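Local coordinates for sortase family protein (Clostridium perfringens, PDB 4D70) that probably catalyses transpeptidation as a class D sortase, a cysteine transpeptidase expected to join sorting-signal proteins to the bacterial cell surface, at residues Ile129-Leu134 against Phe138-Asn143. Numbering follows the deposited sequence.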
ATOM      1  N   ILE A 129       3.094   7.695  -7.136  1.00 25.12           N
ATOM      2  CA  ILE A 129       2.191   7.103  -6.195  1.00 28.51           C
ATOM      3  C   ILE A 129       2.160   8.026  -4.978  1.00 29.45           C
ATOM      4  O   ILE A 129       3.167   8.236  -4.301  1.00 29.30           O
ATOM      5  CB  ILE A 129       2.611   5.686  -5.726  1.00 26.44           C
ATOM      6  CG1 ILE A 129       2.654   4.681  -6.930  1.00 24.42           C
ATOM      7  CG2 ILE A 129       1.674   5.143  -4.677  1.00 25.03           C
ATOM      8  CD1 ILE A 129       3.517   3.481  -6.603  1.00 23.83           C
ATOM      9  N   LYS A 130       0.994   8.538  -4.695  1.00 24.54           N
ATOM     10  CA  LYS A 130       0.792   9.439  -3.562  1.00 28.41           C
ATOM     11  C   LYS A 130       0.166   8.718  -2.368  1.00 28.00           C
ATOM     12  O   LYS A 130      -0.856   8.090  -2.480  1.00 25.26           O
ATOM     13  CB  LYS A 130      -0.085  10.627  -3.996  1.00 35.93           C
ATOM     14  CG  LYS A 130      -0.365  11.661  -2.886  1.00 41.52           C
ATOM     15  CD  LYS A 130      -1.553  12.551  -3.245  1.00 46.10           C
ATOM     16  CE  LYS A 130      -1.259  13.510  -4.360  1.00 53.25           C
ATOM     17  NZ  LYS A 130      -2.556  14.140  -4.737  1.00 65.12           N
ATOM     18  N   ILE A 131       0.805   8.841  -1.221  1.00 24.90           N
ATOM     19  CA  ILE A 131       0.407   8.165  -0.004  1.00 26.02           C
ATOM     20  C   ILE A 131       0.191   9.237   1.054  1.00 29.97           C
ATOM     21  O   ILE A 131       1.103   9.997   1.380  1.00 32.49           O
ATOM     22  CB  ILE A 131       1.429   7.168   0.508  1.00 28.59           C
ATOM     23  CG1 ILE A 131       1.778   6.151  -0.594  1.00 29.71           C
ATOM     24  CG2 ILE A 131       0.890   6.454   1.761  1.00 28.08           C
ATOM     25  CD1 ILE A 131       0.670   5.177  -0.988  1.00 23.74           C
ATOM     26  N   THR A 132      -1.046   9.294   1.556  1.00 29.91           N
ATOM     27  CA  THR A 132      -1.461  10.340   2.539  1.00 28.71           C
ATOM     28  C   THR A 132      -1.788   9.713   3.845  1.00 27.11           C
ATOM     29  O   THR A 132      -2.709   8.870   3.937  1.00 34.97           O
ATOM     30  CB  THR A 132      -2.701  11.050   1.997  1.00 31.61           C
ATOM     31  OG1 THR A 132      -2.372  11.540   0.706  1.00 33.80           O
ATOM     32  CG2 THR A 132      -3.095  12.195   2.874  1.00 39.26           C
ATOM     33  N   THR A 133      -1.002  10.047   4.869  1.00 28.55           N
ATOM     34  CA  THR A 133      -1.304   9.578   6.191  1.00 31.65           C
ATOM     35  C   THR A 133      -2.150  10.672   6.904  1.00 33.88           C
ATOM     36  O   THR A 133      -2.484  11.683   6.312  1.00 32.94           O
ATOM     37  CB  THR A 133      -0.039   9.371   7.042  1.00 32.39           C
ATOM     38  OG1 THR A 133       0.648  10.618   7.185  1.00 34.02           O
ATOM     39  CG2 THR A 133       0.911   8.371   6.355  1.00 33.77           C
ATOM     40  N   LEU A 134      -2.375  10.511   8.188  1.00 31.71           N
ATOM     41  CA  LEU A 134      -3.105  11.548   8.918  1.00 41.61           C
ATOM     42  C   LEU A 134      -2.312  12.819   9.114  1.00 42.66           C
ATOM     43  O   LEU A 134      -2.876  13.870   9.428  1.00 42.48           O
ATOM     44  CB  LEU A 134      -3.546  11.032  10.275  1.00 38.68           C
ATOM     45  CG  LEU A 134      -4.504   9.861  10.225  1.00 42.15           C
ATOM     46  CD1 LEU A 134      -4.765   9.367  11.655  1.00 50.43           C
ATOM     47  CD2 LEU A 134      -5.787  10.170   9.506  1.00 40.15           C
ATOM     48  N   PHE A 138       2.998  11.914   1.140  1.00 33.94           N
ATOM     49  CA  PHE A 138       4.273  11.376   0.636  1.00 31.92           C
ATOM     50  C   PHE A 138       4.159  11.041  -0.845  1.00 29.79           C
ATOM     51  O   PHE A 138       3.216  10.360  -1.255  1.00 30.42           O
ATOM     52  CB  PHE A 138       4.655  10.130   1.431  1.00 30.82           C
ATOM     53  CG  PHE A 138       4.935  10.419   2.876  1.00 31.66           C
ATOM     54  CD1 PHE A 138       6.067  11.174   3.226  1.00 28.08           C
ATOM     55  CD2 PHE A 138       4.075   9.963   3.886  1.00 30.29           C
ATOM     56  CE1 PHE A 138       6.313  11.483   4.550  1.00 32.72           C
ATOM     57  CE2 PHE A 138       4.368  10.216   5.213  1.00 34.68           C
ATOM     58  CZ  PHE A 138       5.487  10.981   5.544  1.00 29.72           C
ATOM     59  N   GLN A 139       5.103  11.529  -1.640  0.50 28.14           N
ATOM     60  CA  GLN A 139       5.100  11.251  -3.056  0.50 27.89           C
ATOM     61  C   GLN A 139       6.196  10.271  -3.378  0.50 25.69           C
ATOM     62  O   GLN A 139       7.342  10.551  -3.118  0.50 26.12           O
ATOM     63  CB  GLN A 139       5.388  12.522  -3.834  0.50 32.42           C
ATOM     64  CG  GLN A 139       4.316  13.570  -3.631  0.50 40.00           C
ATOM     65  CD  GLN A 139       3.047  13.176  -4.330  0.50 42.08           C
ATOM     66  OE1 GLN A 139       2.998  12.174  -5.034  0.50 46.44           O
ATOM     67  NE2 GLN A 139       2.016  13.973  -4.163  0.50 56.46           N
ATOM     68  N   TYR A 140       5.834   9.115  -3.902  1.00 22.87           N
ATOM     69  CA  TYR A 140       6.828   8.114  -4.338  1.00 23.69           C
ATOM     70  C   TYR A 140       6.842   8.002  -5.857  1.00 24.63           C
ATOM     71  O   TYR A 140       5.793   8.160  -6.557  1.00 28.54           O
ATOM     72  CB  TYR A 140       6.511   6.740  -3.728  1.00 24.17           C
ATOM     73  CG  TYR A 140       6.676   6.587  -2.255  1.00 20.20           C
ATOM     74  CD1 TYR A 140       5.639   6.847  -1.408  1.00 26.11           C
ATOM     75  CD2 TYR A 140       7.825   6.035  -1.711  1.00 21.65           C
ATOM     76  CE1 TYR A 140       5.744   6.622  -0.044  1.00 27.51           C
ATOM     77  CE2 TYR A 140       7.954   5.809  -0.362  1.00 24.67           C
ATOM     78  CZ  TYR A 140       6.900   6.090   0.474  1.00 26.16           C
ATOM     79  OH  TYR A 140       7.015   5.919   1.812  1.00 23.55           O
ATOM     80  N   GLU A 141       8.026   7.796  -6.387  1.00 22.80           N
ATOM     81  CA  GLU A 141       8.227   7.669  -7.803  1.00 22.78           C
ATOM     82  C   GLU A 141       8.733   6.252  -8.139  1.00 19.93           C
ATOM     83  O   GLU A 141       9.784   5.844  -7.682  1.00 17.43           O
ATOM     84  CB  GLU A 141       9.279   8.655  -8.312  1.00 24.09           C
ATOM     85  CG  GLU A 141       9.365   8.640  -9.827  1.00 26.72           C
ATOM     86  CD  GLU A 141      10.461   9.637 -10.367  1.00 38.94           C
ATOM     87  OE1 GLU A 141      11.152  10.221  -9.544  1.00 50.17           O
ATOM     88  OE2 GLU A 141      10.642   9.849 -11.591  1.00 39.96           O
ATOM     89  N   ILE A 142       8.015   5.577  -9.021  1.00 19.72           N
ATOM     90  CA  ILE A 142       8.356   4.240  -9.451  1.00 18.77           C
ATOM     91  C   ILE A 142       9.665   4.173 -10.138  1.00 20.27           C
ATOM     92  O   ILE A 142       9.999   4.981 -11.092  1.00 18.24           O
ATOM     93  CB  ILE A 142       7.241   3.657 -10.382  1.00 18.71           C
ATOM     94  CG1 ILE A 142       5.904   3.628  -9.649  1.00 20.15           C
ATOM     95  CG2 ILE A 142       7.617   2.287 -10.944  1.00 17.29           C
ATOM     96  CD1 ILE A 142       4.771   3.127 -10.587  1.00 22.13           C
ATOM     97  N   ASN A 143      10.515   3.294  -9.607  1.00 19.03           N
ATOM     98  CA  ASN A 143      11.828   3.167 -10.220  1.00 18.44           C
ATOM     99  C   ASN A 143      12.227   1.730 -10.556  1.00 16.43           C
ATOM    100  O   ASN A 143      13.268   1.534 -11.128  1.00 18.77           O
ATOM    101  CB  ASN A 143      12.933   3.765  -9.380  1.00 20.98           C
ATOM    102  CG  ASN A 143      13.048   3.087  -8.023  1.00 22.74           C
ATOM    103  OD1 ASN A 143      12.154   2.384  -7.550  1.00 21.91           O
ATOM    104  ND2 ASN A 143      14.130   3.403  -7.351  1.00 29.63           N
TER
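Phe138 N donates to Ile131 O over 2.7 Å, the shortest bond of this antiparallel pair, and Ile131 N returns a nearly straight bond to Phe138 O, with an N-H...O angle of 173°. Phe138 O also receives a CA-H...O contact from Lys130 CA at 3.5 Å, so two groups of the facing strand converge on one carbonyl. Ile129 and Tyr140 form the next hydrogen-bonded pair, each N 2.8 Å from the other's O; between the two pairs Lys130 faces Gln139 as a non-hydrogen-bonded pair.

Side chains alternate between the faces. On one, Lys130 and Gln139 lie side by side, pointing the same way. The other face is largely apolar. Ile131 sends CG1 obliquely against the Tyr140 ring, reaching CD1 at 4.0 Å, while Ile129 CD1 meets Ile142 CG1 at 3.9 Å, the two side chains crossing at about a right angle. Tyr140 CG stands anti to its carbonyl carbon and beside N (chi1 -68°), a setting that lays CD1 and CE1 beside Ile131 CG1; its OH is held by Gly98 N. Further along, Thr133 CG2 touches the ring edge of Phe138 at CE2 (4.1 Å), and Thr133 OG1 accepts from Thr135 N and Asp136 N, tying the side chain into the short connection.

The two strands thus make a beta hairpin within the sortase beta-barrel. Strand 60-66 pairs with the other edge of 128-132, and strand 176-184 with the other edge of 137-148, while Met165 of strand 163-171 packs against Ile129, Ile131 and Tyr140 across the barrel interior.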